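Local coordinates for rRNA N-glycosidase (Bougainvillea spectabilis, PDB 3CTK), which is a plant member of the ribosome-inactivating proteins, with a mixed alpha/beta fold in which a sheet-bearing part is joined to a largely helical one, at residues G73-W78 against P100-R105; I139-G144 against G149-K154; S202-K207 against T213-A218. All blocks are in the same frame, centred on the assembly; numbering follows the deposited sequence.

Contact 1 of 3, residues G73-W78 against P100-R105; sequences GYQDKW and PGVTNR
The indole of W78 and the side-chain amide of N104 meet with their planes 87° apart. N104 ND2 does the touching and comes nearest to W78 CD1, at 3.7 Å. A water lies at the edge of the indole, in the ring plane, and sits between the two residues. N104 ND2 donates to it at 3.1 Å, and W78 O lies 2.9 Å from it. The amide nitrogen thus approaches the ring obliquely and also reaches the water next to that residue's carbonyl.

The second flat group is the guanidinium of R105, which has the carbonyl carbon of V102 at its edge. R105 NH1 gives V102 O a nearly straight bond of 3.0 Å, in the carbonyl plane and on a lone pair. The same guanidinium also bonds the carbonyls of T95, L98 and F99, so it probably helps fix this loop. V102 CG2 meets Q75 OE1 at 3.5 Å. Q75 reaches that far because CG is anti to the backbone N (chi1 180°) and the chain runs on extended.

The contact lies at the surface. Residues 73-78 belong to strand 70-78 of the six-stranded mixed sheet, and residues 100-105 lead from helix 92-97 into edge strand 105-108. Strand 81-88 runs between these two strands, and its A84 shares a backbone hydrogen bond with N104.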
# COMPACT_ATOMS: atom_id res chain seq x y z
N GLY A 73 -6.32 4.92 7.05
CA GLY A 73 -7.73 4.71 7.32
C GLY A 73 -8.55 4.80 6.06
O GLY A 73 -8.00 4.90 4.96
N TYR A 74 -9.87 4.76 6.20
CA TYR A 74 -10.75 4.85 5.04
C TYR A 74 -12.10 5.39 5.44
O TYR A 74 -12.42 5.51 6.62
CB TYR A 74 -10.94 3.47 4.40
CG TYR A 74 -11.59 2.45 5.31
CD1 TYR A 74 -10.83 1.66 6.17
CD2 TYR A 74 -12.99 2.29 5.33
CE1 TYR A 74 -11.43 0.74 7.04
CE2 TYR A 74 -13.60 1.38 6.20
CZ TYR A 74 -12.81 0.61 7.05
OH TYR A 74 -13.41 -0.29 7.91
N GLN A 75 -12.90 5.74 4.44
CA GLN A 75 -14.24 6.24 4.68
C GLN A 75 -15.21 5.34 3.92
O GLN A 75 -15.03 5.10 2.72
CB GLN A 75 -14.38 7.68 4.20
CG GLN A 75 -15.76 8.28 4.41
CD GLN A 75 -15.90 9.65 3.78
OE1 GLN A 75 -15.45 10.65 4.33
NE2 GLN A 75 -16.52 9.69 2.61
N ASP A 76 -16.21 4.83 4.61
CA ASP A 76 -17.21 3.99 3.97
C ASP A 76 -18.57 4.57 4.36
O ASP A 76 -18.68 5.78 4.56
CB ASP A 76 -17.06 2.52 4.40
CG ASP A 76 -17.52 2.26 5.83
OD1 ASP A 76 -17.39 3.15 6.70
OD2 ASP A 76 -17.99 1.13 6.09
N LYS A 77 -19.59 3.73 4.45
CA LYS A 77 -20.91 4.23 4.82
C LYS A 77 -21.54 3.43 5.95
O LYS A 77 -21.24 2.25 6.13
CB LYS A 77 -21.85 4.21 3.62
CG LYS A 77 -21.26 4.80 2.35
CD LYS A 77 -22.16 5.87 1.75
CE LYS A 77 -21.57 7.25 1.95
NZ LYS A 77 -22.42 8.32 1.36
N TRP A 78 -22.39 4.09 6.72
CA TRP A 78 -23.13 3.44 7.80
C TRP A 78 -24.43 4.20 8.00
O TRP A 78 -24.42 5.40 8.26
CB TRP A 78 -22.35 3.41 9.11
CG TRP A 78 -23.25 3.01 10.26
CD1 TRP A 78 -23.87 3.84 11.15
CD2 TRP A 78 -23.72 1.68 10.56
NE1 TRP A 78 -24.71 3.12 11.97
CE2 TRP A 78 -24.63 1.80 11.64
CE3 TRP A 78 -23.46 0.42 10.02
CZ2 TRP A 78 -25.29 0.69 12.18
CZ3 TRP A 78 -24.11 -0.69 10.57
CH2 TRP A 78 -25.02 -0.54 11.64
N PRO A 100 -13.13 15.59 6.65
CA PRO A 100 -13.69 16.69 7.44
C PRO A 100 -15.21 16.67 7.55
O PRO A 100 -15.92 16.42 6.57
CB PRO A 100 -13.17 17.93 6.72
CG PRO A 100 -13.09 17.47 5.28
CD PRO A 100 -12.49 16.10 5.42
N GLY A 101 -15.71 16.93 8.75
CA GLY A 101 -17.15 16.97 8.96
C GLY A 101 -17.82 15.65 9.26
O GLY A 101 -18.95 15.63 9.74
N VAL A 102 -17.14 14.54 8.98
CA VAL A 102 -17.71 13.21 9.25
C VAL A 102 -17.63 12.97 10.76
O VAL A 102 -16.54 12.89 11.32
CB VAL A 102 -16.92 12.12 8.48
CG1 VAL A 102 -17.51 10.74 8.78
CG2 VAL A 102 -16.98 12.40 6.98
N THR A 103 -18.79 12.85 11.41
CA THR A 103 -18.83 12.67 12.86
C THR A 103 -18.72 11.24 13.37
O THR A 103 -18.32 11.03 14.52
CB THR A 103 -20.09 13.32 13.46
OG1 THR A 103 -21.26 12.72 12.89
CG2 THR A 103 -20.09 14.81 13.17
N ASN A 104 -19.09 10.26 12.55
CA ASN A 104 -18.98 8.86 12.95
C ASN A 104 -17.53 8.51 12.65
O ASN A 104 -17.21 8.12 11.53
CB ASN A 104 -19.91 7.97 12.12
CG ASN A 104 -19.88 6.51 12.57
OD1 ASN A 104 -19.00 6.10 13.33
ND2 ASN A 104 -20.83 5.72 12.08
N ARG A 105 -16.66 8.68 13.65
CA ARG A 105 -15.24 8.40 13.48
C ARG A 105 -14.83 7.27 14.42
O ARG A 105 -15.02 7.34 15.63
CB ARG A 105 -14.43 9.67 13.77
CG ARG A 105 -14.91 10.89 12.98
CD ARG A 105 -14.15 12.17 13.34
NE ARG A 105 -12.83 12.27 12.71
CZ ARG A 105 -12.62 12.58 11.43
NH1 ARG A 105 -13.65 12.82 10.62
NH2 ARG A 105 -11.38 12.67 10.96
O HOH W 1 -22.27 6.90 9.60

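Contact 2 of 3, residues I139-G144 against G149-K154; sequences IEAIHG and GQEIAK
I142, which packs against E151 and I152, is anchored through its backbone to I139 O. That carbonyl oxygen accepts two bonds, from H143 N at 2.8 Å and from I142 N at 3.2 Å. The two donors are successive residues of the chain.

The side chain of I142 carries the apolar part of the contact. Its CG2 methyl rests on E151 CB at 3.8 Å and lies 3.9 Å from I152 CG1. CG1 of I142 sits between the backbone N and the carbonyl carbon (chi1 67°), which leaves CG2 as the branch that meets the second helix.

The arrangement is an alpha-alpha hairpin. Helix 132-142 is followed by a short loop, and helix 149-168, the longest in the chain, comes back beside it. The segment 149-154 is its first part, where A153 N bonds to G149 O at 3.0 Å. N148 OD1, just ahead, accepts from E151 N.

E151 meets A141 and I142. Its side chain crosses that of I142 at a slant. The chain bends at chi2 (-58°), which brings E151 OE1 to within 3.6 Å of A141 CB. That last approach is a plain van der Waals contact between a carboxylate oxygen and a methyl group. I142 and I152 both also touch Y74 of strand 70-78, and F155, further along the second helix, packs on I142 and I139.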
# COMPACT_ATOMS: atom_id res chain seq x y z
N ILE A 139 -14.43 -5.88 0.94
CA ILE A 139 -15.13 -4.60 1.04
C ILE A 139 -16.61 -4.88 1.35
O ILE A 139 -17.21 -4.22 2.19
CB ILE A 139 -15.01 -3.79 -0.27
CG1 ILE A 139 -13.55 -3.38 -0.47
CG2 ILE A 139 -15.92 -2.56 -0.23
CD1 ILE A 139 -13.27 -2.63 -1.77
N GLU A 140 -17.17 -5.87 0.68
CA GLU A 140 -18.57 -6.25 0.89
C GLU A 140 -18.80 -6.71 2.33
O GLU A 140 -19.90 -6.55 2.87
CB GLU A 140 -18.95 -7.39 -0.06
CG GLU A 140 -19.40 -6.92 -1.42
CD GLU A 140 -20.81 -6.38 -1.40
OE1 GLU A 140 -21.29 -5.94 -2.46
OE2 GLU A 140 -21.44 -6.38 -0.32
N ALA A 141 -17.78 -7.29 2.94
CA ALA A 141 -17.90 -7.79 4.30
C ALA A 141 -17.92 -6.72 5.39
O ALA A 141 -18.41 -6.98 6.49
CB ALA A 141 -16.77 -8.79 4.58
N ILE A 142 -17.40 -5.54 5.08
CA ILE A 142 -17.34 -4.46 6.08
C ILE A 142 -18.15 -3.21 5.74
O ILE A 142 -18.55 -2.47 6.63
CB ILE A 142 -15.89 -4.01 6.31
CG1 ILE A 142 -15.34 -3.34 5.04
CG2 ILE A 142 -15.03 -5.19 6.72
CD1 ILE A 142 -13.94 -2.76 5.19
N HIS A 143 -18.37 -2.98 4.45
CA HIS A 143 -19.10 -1.79 4.02
C HIS A 143 -20.53 -1.73 4.56
O HIS A 143 -21.34 -2.63 4.31
CB HIS A 143 -19.12 -1.72 2.50
CG HIS A 143 -19.62 -0.42 1.96
ND1 HIS A 143 -18.78 0.59 1.56
CD2 HIS A 143 -20.88 0.05 1.78
CE1 HIS A 143 -19.49 1.63 1.15
NE2 HIS A 143 -20.77 1.32 1.27
N GLY A 144 -20.84 -0.67 5.30
CA GLY A 144 -22.18 -0.50 5.84
C GLY A 144 -22.57 -1.48 6.93
O GLY A 144 -23.75 -1.61 7.26
N GLY A 149 -13.51 -5.91 14.02
CA GLY A 149 -12.07 -5.83 13.90
C GLY A 149 -11.41 -6.85 13.00
O GLY A 149 -10.52 -6.51 12.21
N GLN A 150 -11.82 -8.11 13.10
CA GLN A 150 -11.23 -9.17 12.29
C GLN A 150 -11.44 -8.97 10.79
O GLN A 150 -10.50 -9.10 10.00
CB GLN A 150 -11.77 -10.53 12.71
CG GLN A 150 -11.32 -11.68 11.83
CD GLN A 150 -11.73 -13.04 12.38
OE1 GLN A 150 -12.80 -13.17 12.98
NE2 GLN A 150 -10.90 -14.04 12.16
N GLU A 151 -12.67 -8.65 10.39
CA GLU A 151 -12.96 -8.44 8.98
C GLU A 151 -12.27 -7.21 8.42
O GLU A 151 -11.80 -7.22 7.27
CB GLU A 151 -14.47 -8.34 8.76
CG GLU A 151 -15.21 -9.64 9.03
CD GLU A 151 -14.70 -10.77 8.15
OE1 GLU A 151 -14.80 -10.64 6.91
OE2 GLU A 151 -14.20 -11.77 8.70
N ILE A 152 -12.19 -6.15 9.22
CA ILE A 152 -11.55 -4.92 8.79
C ILE A 152 -10.04 -5.14 8.63
O ILE A 152 -9.42 -4.58 7.72
CB ILE A 152 -11.84 -3.78 9.78
CG1 ILE A 152 -13.33 -3.43 9.72
CG2 ILE A 152 -11.01 -2.55 9.43
CD1 ILE A 152 -13.80 -2.46 10.80
N ALA A 153 -9.45 -5.94 9.52
CA ALA A 153 -8.02 -6.21 9.42
C ALA A 153 -7.73 -6.94 8.11
O ALA A 153 -6.71 -6.70 7.47
CB ALA A 153 -7.55 -7.04 10.61
N LYS A 154 -8.63 -7.84 7.71
CA LYS A 154 -8.45 -8.58 6.47
C LYS A 154 -8.48 -7.62 5.28
O LYS A 154 -7.68 -7.74 4.35
CB LYS A 154 -9.54 -9.64 6.31
CG LYS A 154 -9.41 -10.80 7.29
CD LYS A 154 -10.54 -11.81 7.16
CE LYS A 154 -10.53 -12.52 5.81
NZ LYS A 154 -10.75 -11.59 4.66

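Contact 3 of 3, residues S202-K207 against T213-A218; sequences SDAIHK and TTINPA
I215, K207 and A204 carry this contact between helix 198-208 and the two-stranded antiparallel hairpin of 214-222 and 228-233. Strand 214-222 is interrupted: the chain turns a corner at N216 and P217, and I215 lies before it. The chain leaves the helix, passes C212, which forms a disulfide with C32, and enters the strand. The contact thus packs a helix against the strand that follows it.

A204 and K207 stand three residues apart on the helix, and the CB of each is directed at the strand. The methyl of A204 meets I215 CG2 at 4.0 Å. I215 places this branch anti to its own backbone N (chi1 -71° for CG1). The isoleucine is buried and also touches V231 on the partner strand, where its backbone pairs with N232.

K207 works differently. Its aliphatic chain is fully extended from CB to NZ, and CG lies anti to the backbone N. The chain lies at the surface and reaches the corner at N216 and P217. The peptide bond between these two residues is cis. K207 NZ donates to N216 O at 2.9 Å, in the carbonyl plane and on a lone pair, with a C=O...N angle of 136°. K207 CE, bonded to NZ, is 3.4 Å from the same N216 O. The lysine side chain crosses that of P217 at about a right angle, and K207 NZ comes within 3.4 Å of P217 CD.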
# COMPACT_ATOMS: atom_id res chain seq x y z
N SER A 202 15.54 1.15 0.04
CA SER A 202 15.59 2.55 -0.36
C SER A 202 16.84 3.25 0.16
O SER A 202 17.49 4.01 -0.57
CB SER A 202 14.33 3.28 0.14
OG SER A 202 13.16 2.76 -0.47
N ASP A 203 17.20 2.99 1.41
CA ASP A 203 18.40 3.61 1.98
C ASP A 203 19.65 3.11 1.26
O ASP A 203 20.60 3.88 1.06
CB ASP A 203 18.52 3.30 3.48
CG ASP A 203 17.45 4.00 4.31
OD1 ASP A 203 17.02 5.11 3.93
OD2 ASP A 203 17.05 3.44 5.36
N ALA A 204 19.66 1.84 0.88
CA ALA A 204 20.80 1.26 0.18
C ALA A 204 21.01 1.93 -1.17
O ALA A 204 22.14 2.22 -1.57
CB ALA A 204 20.59 -0.23 -0.01
N ILE A 205 19.91 2.17 -1.88
CA ILE A 205 20.01 2.81 -3.19
C ILE A 205 20.47 4.26 -3.02
O ILE A 205 21.28 4.75 -3.80
CB ILE A 205 18.66 2.73 -3.94
CG1 ILE A 205 18.35 1.26 -4.23
CG2 ILE A 205 18.73 3.53 -5.25
CD1 ILE A 205 17.00 1.00 -4.89
N HIS A 206 19.97 4.94 -1.99
CA HIS A 206 20.38 6.32 -1.74
C HIS A 206 21.88 6.38 -1.45
O HIS A 206 22.58 7.29 -1.91
CB HIS A 206 19.62 6.91 -0.56
CG HIS A 206 18.31 7.53 -0.94
ND1 HIS A 206 17.10 7.00 -0.56
CD2 HIS A 206 18.03 8.65 -1.64
CE1 HIS A 206 16.13 7.77 -1.01
NE2 HIS A 206 16.67 8.78 -1.67
N LYS A 207 22.37 5.43 -0.67
CA LYS A 207 23.78 5.40 -0.31
C LYS A 207 24.67 5.16 -1.53
O LYS A 207 25.82 5.61 -1.56
CB LYS A 207 24.03 4.31 0.74
CG LYS A 207 25.47 4.25 1.24
CD LYS A 207 25.67 3.13 2.24
CE LYS A 207 27.13 3.04 2.68
NZ LYS A 207 27.38 1.87 3.56
N THR A 213 25.92 2.34 -8.79
CA THR A 213 26.32 1.03 -9.26
C THR A 213 26.43 0.11 -8.05
O THR A 213 25.51 -0.66 -7.76
CB THR A 213 27.68 1.06 -10.01
OG1 THR A 213 28.67 1.68 -9.19
CG2 THR A 213 27.54 1.83 -11.31
N THR A 214 27.53 0.22 -7.33
CA THR A 214 27.78 -0.61 -6.16
C THR A 214 26.90 -0.33 -4.93
O THR A 214 26.69 0.82 -4.55
CB THR A 214 29.25 -0.51 -5.72
OG1 THR A 214 30.09 -0.89 -6.82
CG2 THR A 214 29.54 -1.44 -4.54
N ILE A 215 26.41 -1.41 -4.33
CA ILE A 215 25.59 -1.34 -3.11
C ILE A 215 26.37 -2.12 -2.05
O ILE A 215 26.49 -3.34 -2.14
CB ILE A 215 24.20 -2.02 -3.30
CG1 ILE A 215 23.32 -1.17 -4.21
CG2 ILE A 215 23.53 -2.21 -1.94
CD1 ILE A 215 21.95 -1.77 -4.49
N ASN A 216 26.91 -1.40 -1.07
CA ASN A 216 27.70 -2.02 -0.02
C ASN A 216 27.48 -1.33 1.33
O ASN A 216 27.58 -0.11 1.42
CB ASN A 216 29.19 -1.96 -0.38
CG ASN A 216 30.05 -2.77 0.56
OD1 ASN A 216 29.86 -3.98 0.71
ND2 ASN A 216 31.00 -2.11 1.20
N PRO A 217 27.17 -2.10 2.39
CA PRO A 217 27.00 -3.55 2.45
C PRO A 217 25.88 -4.01 1.53
O PRO A 217 24.98 -3.23 1.19
CB PRO A 217 26.64 -3.80 3.92
CG PRO A 217 27.31 -2.67 4.63
CD PRO A 217 27.00 -1.50 3.73
N ALA A 218 25.92 -5.27 1.13
CA ALA A 218 24.92 -5.82 0.23
C ALA A 218 23.56 -6.06 0.88
O ALA A 218 23.47 -6.27 2.09
CB ALA A 218 25.43 -7.13 -0.37

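How the contacts relate
Contacts 1 and 2 are neighbours and contact 3 is remote. The centres of contacts 1 and 2 are about 15 Å apart, and strand 70-78 of contact 1 lies against the helix pair of contact 2, with Y74 OH 3.6 Å from I152 CG1. The centre of contact 3 is about 41 Å from that of contact 1 and about 39 Å from that of contact 2, on the other side of the chain's centre. Contacts 1 and 3 are surface contacts with polar features: a water between N104 and W78 in contact 1, a direct lysine-to-carbonyl bond in contact 3. Contact 2 is partly buried and is held across its helices by packing of side chains. Contact 3 combines a small apolar patch with its polar link.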